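Long-range contacts in KLLA0F20702p (Kluyveromyces lactis, PDB 5Y5A), which is the Est1 subunit of yeast telomerase, here its N-terminal and central helical part, and probably helps recruit the enzyme to telomeres through binding Cdc13: residues 425-430 with 498-503; 481-486 with 531-536. All blocks are in the same frame, centred on the assembly; numbering follows the deposited sequence.

From the N terminus the chain reaches helix 421-433, which carries the first segment of interaction 1. Residues 481-482 and the short helix 483-487 then open interaction 2. The loop at 498-503 returns to helix 421-433 and closes interaction 1 across 67 residues. Helix 526-546 closes interaction 2 across 44 residues. The segments alternate along the chain, so the two contacts cross and neither nests in the other. Their centres lie about 8 Å apart. Arg427 joins them directly, since it also forms salt bridges with Glu484 and Asp485. The two contacts tie helices 421-433, 483-487 and 526-546 and the 498-503 loop together around linked salt bridges.

Interaction 1 (425-430 with 498-503); sequences MARIMM and LSDFND
Arg427, on helix 421-433, grips Asp500 of the 498-503 loop side-on, with one nitrogen to each carboxylate oxygen. NE of Arg427 donates to OD2 of Asp500 at 2.7 Å, in a nearly straight bond (169°). NH1 of Arg427 reaches OD1 of Asp500 at 2.9 Å and meets its syn lone pair. The two flat groups are nearly coplanar.

Apolar groups pack on both faces of the guanidinium. Over one face stands the edge of the Phe501 ring, with CE2 3.6 Å from CZ of Arg427. The ring is turned 78° to the guanidinium, so this is an edge approach and not a stack. Over the opposite face lies Leu498, whose CD1 is 3.8 Å from NH1 of Arg427. The same methyl lies loosely against Ile428, with CD1 of Leu498 4.5 Å from CG1 of Ile428.

The arginine chain is bent at chi3 (63°), which turns the guanidinium edge toward the carboxylate. OD1 of Asp500 also accepts the backbone N-H of Phe501 at 2.7 Å. That bond is bent, and its donor is tilted out of the carboxylate plane on the anti side. The loop backbone is held in turn by Arg475, which bonds to the carbonyls of Ser499 and Asp500. Helix 526-546 packs on Asp500 through Val536 and Ser540.

All the touching residues are buried. NH1 and NH2 of Arg427 have further salt bridges to Asp485 and Glu484. These acidic surroundings are likely to keep Arg427 protonated. Together, Arg427, Arg533 and Arg478 probably offset the buried carboxylates.

Interaction 2 (481-486 with 531-536); sequences FYEEDI and SSRVQV
A largely buried salt-bridge network joins the start of the short helix 483-487 to helix 526-546. Residues 481-486 belong to the Est1 DNA/RNA binding domain, and helix 526-546 packs against them. Tyr482 is the N-cap residue of the short helix. Glu483 and Glu484 lie in its first turn and share Arg533 of the long helix.

Arg533 takes Glu484 side-on. NE of Arg533 donates to OE1 of Glu484 at 2.7 Å, almost straight at 174°. NH2 of Arg533 donates to OE2 of Glu484 at 2.8 Å. Both oxygens use their syn lone pairs, and the carboxylate and guanidinium are nearly coplanar. The arginine is extended from CG to NE, which carries its flat end to the first turn of the short helix. Glu484 has CG between its backbone N and carbonyl carbon (chi1 64°) and bends at chi2 to meet it.

NH2 of Arg533 also reaches OE1 of Glu483 at 3.1 Å. This bond is more bent, and the donor sits well out of the carboxylate plane. One nitrogen therefore serves two acids. With an alanine at Arg533, Glu483 would probably lose this partner and Glu484 the two-nitrogen grip, leaving it Arg427 as its remaining arginine.

Tyr482 lies alongside the arginine, with CD2 over one guanidinium face near the rim. Its CB is 3.5 Å from NH2 of Arg533. Arg478 makes a cation-pi contact with the ring.

Beyond the ring, the hydroxyl of Tyr482 meets the side chain of Ser532. OH of Tyr482 and OG of Ser532 are hydrogen-bonded at 2.7 Å, with OG at the ring's edge, near its plane.

Interaction 1 (425-430 with 498-503)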
ATOM      1  N   MET A 425      12.394  -9.681  -1.517  1.00 38.96           N
ATOM      2  CA  MET A 425      11.982  -9.479  -2.903  1.00 36.40           C
ATOM      3  C   MET A 425      11.836 -10.814  -3.628  1.00 40.85           C
ATOM      4  O   MET A 425      10.895 -11.010  -4.397  1.00 43.79           O
ATOM      5  CB  MET A 425      12.982  -8.571  -3.645  1.00 35.31           C
ATOM      6  CG  MET A 425      12.825  -7.085  -3.303  1.00 43.19           C
ATOM      7  SD  MET A 425      13.828  -5.958  -4.301  1.00 55.70           S
ATOM      8  CE  MET A 425      15.480  -6.540  -3.936  1.00 69.31           C
ATOM      9  N   ALA A 426      12.755 -11.739  -3.373  1.00 41.35           N
ATOM     10  CA  ALA A 426      12.630 -13.076  -3.954  1.00 43.16           C
ATOM     11  C   ALA A 426      11.370 -13.793  -3.448  1.00 40.71           C
ATOM     12  O   ALA A 426      10.703 -14.481  -4.223  1.00 41.06           O
ATOM     13  CB  ALA A 426      13.882 -13.910  -3.665  1.00 40.79           C
ATOM     14  N   ARG A 427      11.046 -13.641  -2.161  1.00 40.26           N
ATOM     15  CA  ARG A 427       9.849 -14.279  -1.596  1.00 42.87           C
ATOM     16  C   ARG A 427       8.594 -13.773  -2.289  1.00 45.91           C
ATOM     17  O   ARG A 427       7.682 -14.530  -2.606  1.00 40.01           O
ATOM     18  CB  ARG A 427       9.716 -14.012  -0.095  1.00 40.36           C
ATOM     19  CG  ARG A 427      10.634 -14.803   0.805  1.00 48.05           C
ATOM     20  CD  ARG A 427      10.262 -14.552   2.254  1.00 44.83           C
ATOM     21  NE  ARG A 427       8.909 -15.014   2.560  1.00 39.31           N
ATOM     22  CZ  ARG A 427       8.129 -14.468   3.489  1.00 44.71           C
ATOM     23  NH1 ARG A 427       6.913 -14.952   3.712  1.00 44.38           N
ATOM     24  NH2 ARG A 427       8.566 -13.431   4.195  1.00 45.59           N
ATOM     25  N   ILE A 428       8.572 -12.469  -2.511  1.00 44.97           N
ATOM     26  CA  ILE A 428       7.420 -11.795  -3.069  1.00 43.32           C
ATOM     27  C   ILE A 428       7.166 -12.216  -4.522  1.00 41.76           C
ATOM     28  O   ILE A 428       6.016 -12.468  -4.912  1.00 40.60           O
ATOM     29  CB  ILE A 428       7.615 -10.286  -2.930  1.00 39.89           C
ATOM     30  CG1 ILE A 428       7.414  -9.908  -1.464  1.00 34.11           C
ATOM     31  CG2 ILE A 428       6.690  -9.508  -3.838  1.00 35.73           C
ATOM     32  CD1 ILE A 428       7.883  -8.537  -1.149  1.00 42.30           C
ATOM     33  N   MET A 429       8.238 -12.330  -5.302  1.00 36.50           N
ATOM     34  CA  MET A 429       8.134 -12.847  -6.662  1.00 43.70           C
ATOM     35  C   MET A 429       7.494 -14.238  -6.680  1.00 45.93           C
ATOM     36  O   MET A 429       6.533 -14.478  -7.405  1.00 41.29           O
ATOM     37  CB  MET A 429       9.515 -12.898  -7.330  1.00 44.04           C
ATOM     38  CG  MET A 429      10.184 -11.526  -7.521  1.00 41.56           C
ATOM     39  SD  MET A 429      11.777 -11.665  -8.380  1.00 45.87           S
ATOM     40  CE  MET A 429      12.547 -10.099  -7.973  1.00 40.14           C
ATOM     41  N   MET A 430       8.023 -15.141  -5.861  1.00 44.56           N
ATOM     42  CA  MET A 430       7.542 -16.511  -5.835  1.00 47.00           C
ATOM     43  C   MET A 430       6.113 -16.601  -5.321  1.00 43.58           C
ATOM     44  O   MET A 430       5.312 -17.372  -5.837  1.00 43.52           O
ATOM     45  CB  MET A 430       8.461 -17.382  -4.981  1.00 47.37           C
ATOM     46  CG  MET A 430       9.899 -17.364  -5.451  1.00 49.63           C
ATOM     47  SD  MET A 430      10.028 -17.679  -7.223  1.00 55.31           S
ATOM     48  CE  MET A 430       9.347 -19.322  -7.279  1.00 43.59           C
ATOM     49  N   LEU A 498       1.481 -13.784   2.369  1.00 43.38           N
ATOM     50  CA  LEU A 498       2.538 -14.568   1.725  1.00 41.60           C
ATOM     51  C   LEU A 498       2.488 -16.017   2.216  1.00 48.88           C
ATOM     52  O   LEU A 498       2.780 -16.302   3.379  1.00 51.93           O
ATOM     53  CB  LEU A 498       3.916 -13.962   1.997  1.00 42.34           C
ATOM     54  CG  LEU A 498       4.038 -12.462   1.722  1.00 43.76           C
ATOM     55  CD1 LEU A 498       5.460 -11.961   1.971  1.00 40.10           C
ATOM     56  CD2 LEU A 498       3.583 -12.133   0.301  1.00 41.93           C
ATOM     57  N   SER A 499       2.125 -16.931   1.322  1.00 52.27           N
ATOM     58  CA  SER A 499       1.857 -18.313   1.701  1.00 53.03           C
ATOM     59  C   SER A 499       3.001 -19.308   1.402  1.00 53.63           C
ATOM     60  O   SER A 499       2.744 -20.495   1.195  1.00 47.60           O
ATOM     61  CB  SER A 499       0.577 -18.788   1.003  1.00 56.46           C
ATOM     62  OG  SER A 499       0.719 -18.734  -0.411  1.00 57.26           O
ATOM     63  N   ASP A 500       4.247 -18.837   1.383  1.00 50.25           N
ATOM     64  CA  ASP A 500       5.379 -19.746   1.203  1.00 48.73           C
ATOM     65  C   ASP A 500       5.694 -20.494   2.501  1.00 48.03           C
ATOM     66  O   ASP A 500       5.979 -21.685   2.479  1.00 49.81           O
ATOM     67  CB  ASP A 500       6.618 -19.003   0.701  1.00 44.82           C
ATOM     68  CG  ASP A 500       6.857 -17.690   1.428  1.00 50.44           C
ATOM     69  OD1 ASP A 500       6.178 -17.423   2.444  1.00 56.38           O
ATOM     70  OD2 ASP A 500       7.731 -16.920   0.976  1.00 51.19           O
ATOM     71  N   PHE A 501       5.638 -19.798   3.630  1.00 48.46           N
ATOM     72  CA  PHE A 501       5.709 -20.462   4.926  1.00 56.52           C
ATOM     73  C   PHE A 501       4.408 -21.194   5.205  1.00 64.37           C
ATOM     74  O   PHE A 501       3.380 -20.897   4.595  1.00 66.71           O
ATOM     75  CB  PHE A 501       5.961 -19.464   6.058  1.00 53.50           C
ATOM     76  CG  PHE A 501       7.362 -18.943   6.123  1.00 49.93           C
ATOM     77  CD1 PHE A 501       8.354 -19.658   6.783  1.00 54.98           C
ATOM     78  CD2 PHE A 501       7.685 -17.728   5.549  1.00 38.65           C
ATOM     79  CE1 PHE A 501       9.648 -19.171   6.859  1.00 49.74           C
ATOM     80  CE2 PHE A 501       8.970 -17.240   5.613  1.00 45.42           C
ATOM     81  CZ  PHE A 501       9.955 -17.957   6.273  1.00 49.63           C
ATOM     82  N   ASN A 502       4.448 -22.133   6.143  1.00 68.53           N
ATOM     83  CA  ASN A 502       3.223 -22.702   6.684  1.00 72.42           C
ATOM     84  C   ASN A 502       2.935 -22.078   8.045  1.00 66.37           C
ATOM     85  O   ASN A 502       3.453 -22.531   9.068  1.00 74.55           O
ATOM     86  CB  ASN A 502       3.322 -24.227   6.798  1.00 80.99           C
ATOM     87  CG  ASN A 502       1.969 -24.885   7.021  1.00 82.45           C
ATOM     88  OD1 ASN A 502       0.928 -24.226   6.977  1.00 79.77           O
ATOM     89  ND2 ASN A 502       1.979 -26.193   7.249  1.00 86.73           N
ATOM     90  N   ASP A 503       2.122 -21.025   8.047  1.00 60.61           N
ATOM     91  CA  ASP A 503       1.813 -20.296   9.275  1.00 61.74           C
ATOM     92  C   ASP A 503       0.597 -20.906   9.958  1.00 66.35           C
ATOM     93  O   ASP A 503      -0.054 -20.271  10.788  1.00 66.86           O
ATOM     94  CB  ASP A 503       1.586 -18.812   8.976  1.00 63.51           C
ATOM     95  CG  ASP A 503       2.844 -18.120   8.473  1.00 62.67           C
ATOM     96  OD1 ASP A 503       3.941 -18.465   8.966  1.00 60.06           O
ATOM     97  OD2 ASP A 503       2.743 -17.243   7.585  1.00 59.21           O
TER

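Interaction 2 (481-486 with 531-536)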
ATOM      1  N   PHE A 481       5.388 -12.763  11.876  1.00 50.32           N
ATOM      2  CA  PHE A 481       5.495 -12.173  10.544  1.00 50.33           C
ATOM      3  C   PHE A 481       6.772 -11.349  10.391  1.00 50.82           C
ATOM      4  O   PHE A 481       7.225 -10.714  11.344  1.00 49.01           O
ATOM      5  CB  PHE A 481       4.279 -11.289  10.247  1.00 51.89           C
ATOM      6  CG  PHE A 481       3.133 -12.016   9.601  1.00 50.72           C
ATOM      7  CD1 PHE A 481       3.123 -13.401   9.524  1.00 49.73           C
ATOM      8  CD2 PHE A 481       2.073 -11.309   9.055  1.00 46.93           C
ATOM      9  CE1 PHE A 481       2.072 -14.063   8.927  1.00 46.80           C
ATOM     10  CE2 PHE A 481       1.015 -11.968   8.457  1.00 43.75           C
ATOM     11  CZ  PHE A 481       1.016 -13.347   8.391  1.00 46.28           C
ATOM     12  N   TYR A 482       7.343 -11.364   9.188  1.00 53.28           N
ATOM     13  CA  TYR A 482       8.515 -10.549   8.880  1.00 47.75           C
ATOM     14  C   TYR A 482       8.083  -9.225   8.236  1.00 48.44           C
ATOM     15  O   TYR A 482       6.897  -9.031   7.942  1.00 42.06           O
ATOM     16  CB  TYR A 482       9.480 -11.312   7.964  1.00 42.10           C
ATOM     17  CG  TYR A 482      10.002 -12.604   8.560  1.00 49.52           C
ATOM     18  CD1 TYR A 482      10.104 -12.767   9.936  1.00 56.12           C
ATOM     19  CD2 TYR A 482      10.380 -13.666   7.749  1.00 45.69           C
ATOM     20  CE1 TYR A 482      10.570 -13.949  10.485  1.00 55.93           C
ATOM     21  CE2 TYR A 482      10.854 -14.853   8.292  1.00 48.23           C
ATOM     22  CZ  TYR A 482      10.943 -14.985   9.658  1.00 54.31           C
ATOM     23  OH  TYR A 482      11.403 -16.159  10.201  1.00 62.04           O
ATOM     24  N   GLU A 483       9.040  -8.322   8.020  1.00 45.94           N
ATOM     25  CA  GLU A 483       8.738  -6.980   7.522  1.00 45.01           C
ATOM     26  C   GLU A 483       7.908  -7.030   6.252  1.00 39.74           C
ATOM     27  O   GLU A 483       6.890  -6.341   6.143  1.00 45.57           O
ATOM     28  CB  GLU A 483      10.022  -6.178   7.258  1.00 49.53           C
ATOM     29  CG  GLU A 483      10.778  -5.728   8.510  1.00 58.40           C
ATOM     30  CD  GLU A 483      11.915  -6.670   8.893  1.00 60.58           C
ATOM     31  OE1 GLU A 483      11.802  -7.893   8.639  1.00 50.67           O
ATOM     32  OE2 GLU A 483      12.923  -6.180   9.447  1.00 64.70           O
ATOM     33  N   GLU A 484       8.335  -7.851   5.296  1.00 40.93           N
ATOM     34  CA  GLU A 484       7.645  -7.925   4.014  1.00 40.74           C
ATOM     35  C   GLU A 484       6.247  -8.539   4.170  1.00 44.02           C
ATOM     36  O   GLU A 484       5.336  -8.189   3.423  1.00 37.29           O
ATOM     37  CB  GLU A 484       8.476  -8.708   2.985  1.00 40.34           C
ATOM     38  CG  GLU A 484       8.710 -10.190   3.307  1.00 42.54           C
ATOM     39  CD  GLU A 484       9.994 -10.440   4.080  1.00 45.80           C
ATOM     40  OE1 GLU A 484      10.625 -11.496   3.846  1.00 43.10           O
ATOM     41  OE2 GLU A 484      10.374  -9.580   4.911  1.00 45.50           O
ATOM     42  N   ASP A 485       6.070  -9.431   5.142  1.00 47.90           N
ATOM     43  CA  ASP A 485       4.746  -9.992   5.412  1.00 47.41           C
ATOM     44  C   ASP A 485       3.808  -8.883   5.868  1.00 49.00           C
ATOM     45  O   ASP A 485       2.704  -8.719   5.344  1.00 48.63           O
ATOM     46  CB  ASP A 485       4.802 -11.092   6.485  1.00 48.01           C
ATOM     47  CG  ASP A 485       5.686 -12.265   6.093  1.00 48.57           C
ATOM     48  OD1 ASP A 485       5.238 -13.128   5.319  1.00 52.51           O
ATOM     49  OD2 ASP A 485       6.828 -12.334   6.581  1.00 50.48           O
ATOM     50  N   ILE A 486       4.263  -8.129   6.860  1.00 46.92           N
ATOM     51  CA  ILE A 486       3.481  -7.047   7.427  1.00 49.48           C
ATOM     52  C   ILE A 486       3.075  -6.025   6.366  1.00 51.45           C
ATOM     53  O   ILE A 486       1.922  -5.588   6.325  1.00 54.38           O
ATOM     54  CB  ILE A 486       4.255  -6.333   8.543  1.00 50.94           C
ATOM     55  CG1 ILE A 486       4.643  -7.327   9.639  1.00 50.57           C
ATOM     56  CG2 ILE A 486       3.424  -5.196   9.127  1.00 48.80           C
ATOM     57  CD1 ILE A 486       5.609  -6.761  10.662  1.00 46.19           C
ATOM     58  N   SER A 531      18.403 -16.605   7.741  1.00 50.92           N
ATOM     59  CA  SER A 531      18.451 -18.053   7.577  1.00 52.58           C
ATOM     60  C   SER A 531      17.055 -18.613   7.287  1.00 50.44           C
ATOM     61  O   SER A 531      16.877 -19.434   6.386  1.00 47.25           O
ATOM     62  CB  SER A 531      19.045 -18.705   8.822  1.00 55.54           C
ATOM     63  OG  SER A 531      19.150 -20.104   8.650  1.00 67.25           O
ATOM     64  N   SER A 532      16.068 -18.138   8.040  1.00 43.65           N
ATOM     65  CA  SER A 532      14.680 -18.509   7.806  1.00 43.78           C
ATOM     66  C   SER A 532      14.202 -18.167   6.386  1.00 46.25           C
ATOM     67  O   SER A 532      13.494 -18.969   5.772  1.00 51.08           O
ATOM     68  CB  SER A 532      13.775 -17.831   8.833  1.00 47.73           C
ATOM     69  OG  SER A 532      12.411 -18.001   8.476  1.00 53.55           O
ATOM     70  N   ARG A 533      14.573 -16.991   5.865  1.00 41.73           N
ATOM     71  CA  ARG A 533      14.219 -16.632   4.483  1.00 42.23           C
ATOM     72  C   ARG A 533      14.920 -17.534   3.466  1.00 43.49           C
ATOM     73  O   ARG A 533      14.354 -17.858   2.421  1.00 46.93           O
ATOM     74  CB  ARG A 533      14.557 -15.167   4.182  1.00 41.13           C
ATOM     75  CG  ARG A 533      13.674 -14.157   4.899  1.00 48.00           C
ATOM     76  CD  ARG A 533      13.940 -12.739   4.404  1.00 47.52           C
ATOM     77  NE  ARG A 533      13.062 -11.771   5.053  1.00 46.88           N
ATOM     78  CZ  ARG A 533      13.388 -11.064   6.129  1.00 45.63           C
ATOM     79  NH1 ARG A 533      14.585 -11.202   6.698  1.00 43.51           N
ATOM     80  NH2 ARG A 533      12.510 -10.214   6.638  1.00 42.93           N
ATOM     81  N   VAL A 534      16.158 -17.918   3.771  1.00 42.32           N
ATOM     82  CA  VAL A 534      16.913 -18.806   2.898  1.00 47.56           C
ATOM     83  C   VAL A 534      16.175 -20.134   2.748  1.00 49.55           C
ATOM     84  O   VAL A 534      15.979 -20.627   1.634  1.00 54.36           O
ATOM     85  CB  VAL A 534      18.340 -19.045   3.436  1.00 49.28           C
ATOM     86  CG1 VAL A 534      18.999 -20.232   2.734  1.00 46.29           C
ATOM     87  CG2 VAL A 534      19.181 -17.781   3.271  1.00 52.23           C
ATOM     88  N   GLN A 535      15.738 -20.693   3.870  1.00 44.46           N
ATOM     89  CA  GLN A 535      15.022 -21.965   3.857  1.00 45.64           C
ATOM     90  C   GLN A 535      13.732 -21.891   3.039  1.00 45.99           C
ATOM     91  O   GLN A 535      13.483 -22.736   2.188  1.00 44.48           O
ATOM     92  CB  GLN A 535      14.715 -22.406   5.285  1.00 46.11           C
ATOM     93  CG  GLN A 535      15.952 -22.469   6.158  1.00 59.16           C
ATOM     94  CD  GLN A 535      15.667 -23.052   7.518  1.00 75.87           C
ATOM     95  OE1 GLN A 535      15.480 -22.323   8.495  1.00 79.98           O
ATOM     96  NE2 GLN A 535      15.636 -24.378   7.597  1.00 82.74           N
ATOM     97  N   VAL A 536      12.922 -20.867   3.282  1.00 45.51           N
ATOM     98  CA  VAL A 536      11.643 -20.773   2.597  1.00 46.39           C
ATOM     99  C   VAL A 536      11.855 -20.521   1.106  1.00 47.15           C
ATOM    100  O   VAL A 536      11.032 -20.920   0.282  1.00 51.97           O
ATOM    101  CB  VAL A 536      10.742 -19.663   3.213  1.00 46.95           C
ATOM    102  CG1 VAL A 536      11.374 -18.272   3.061  1.00 43.62           C
ATOM    103  CG2 VAL A 536       9.352 -19.696   2.596  1.00 47.82           C
TER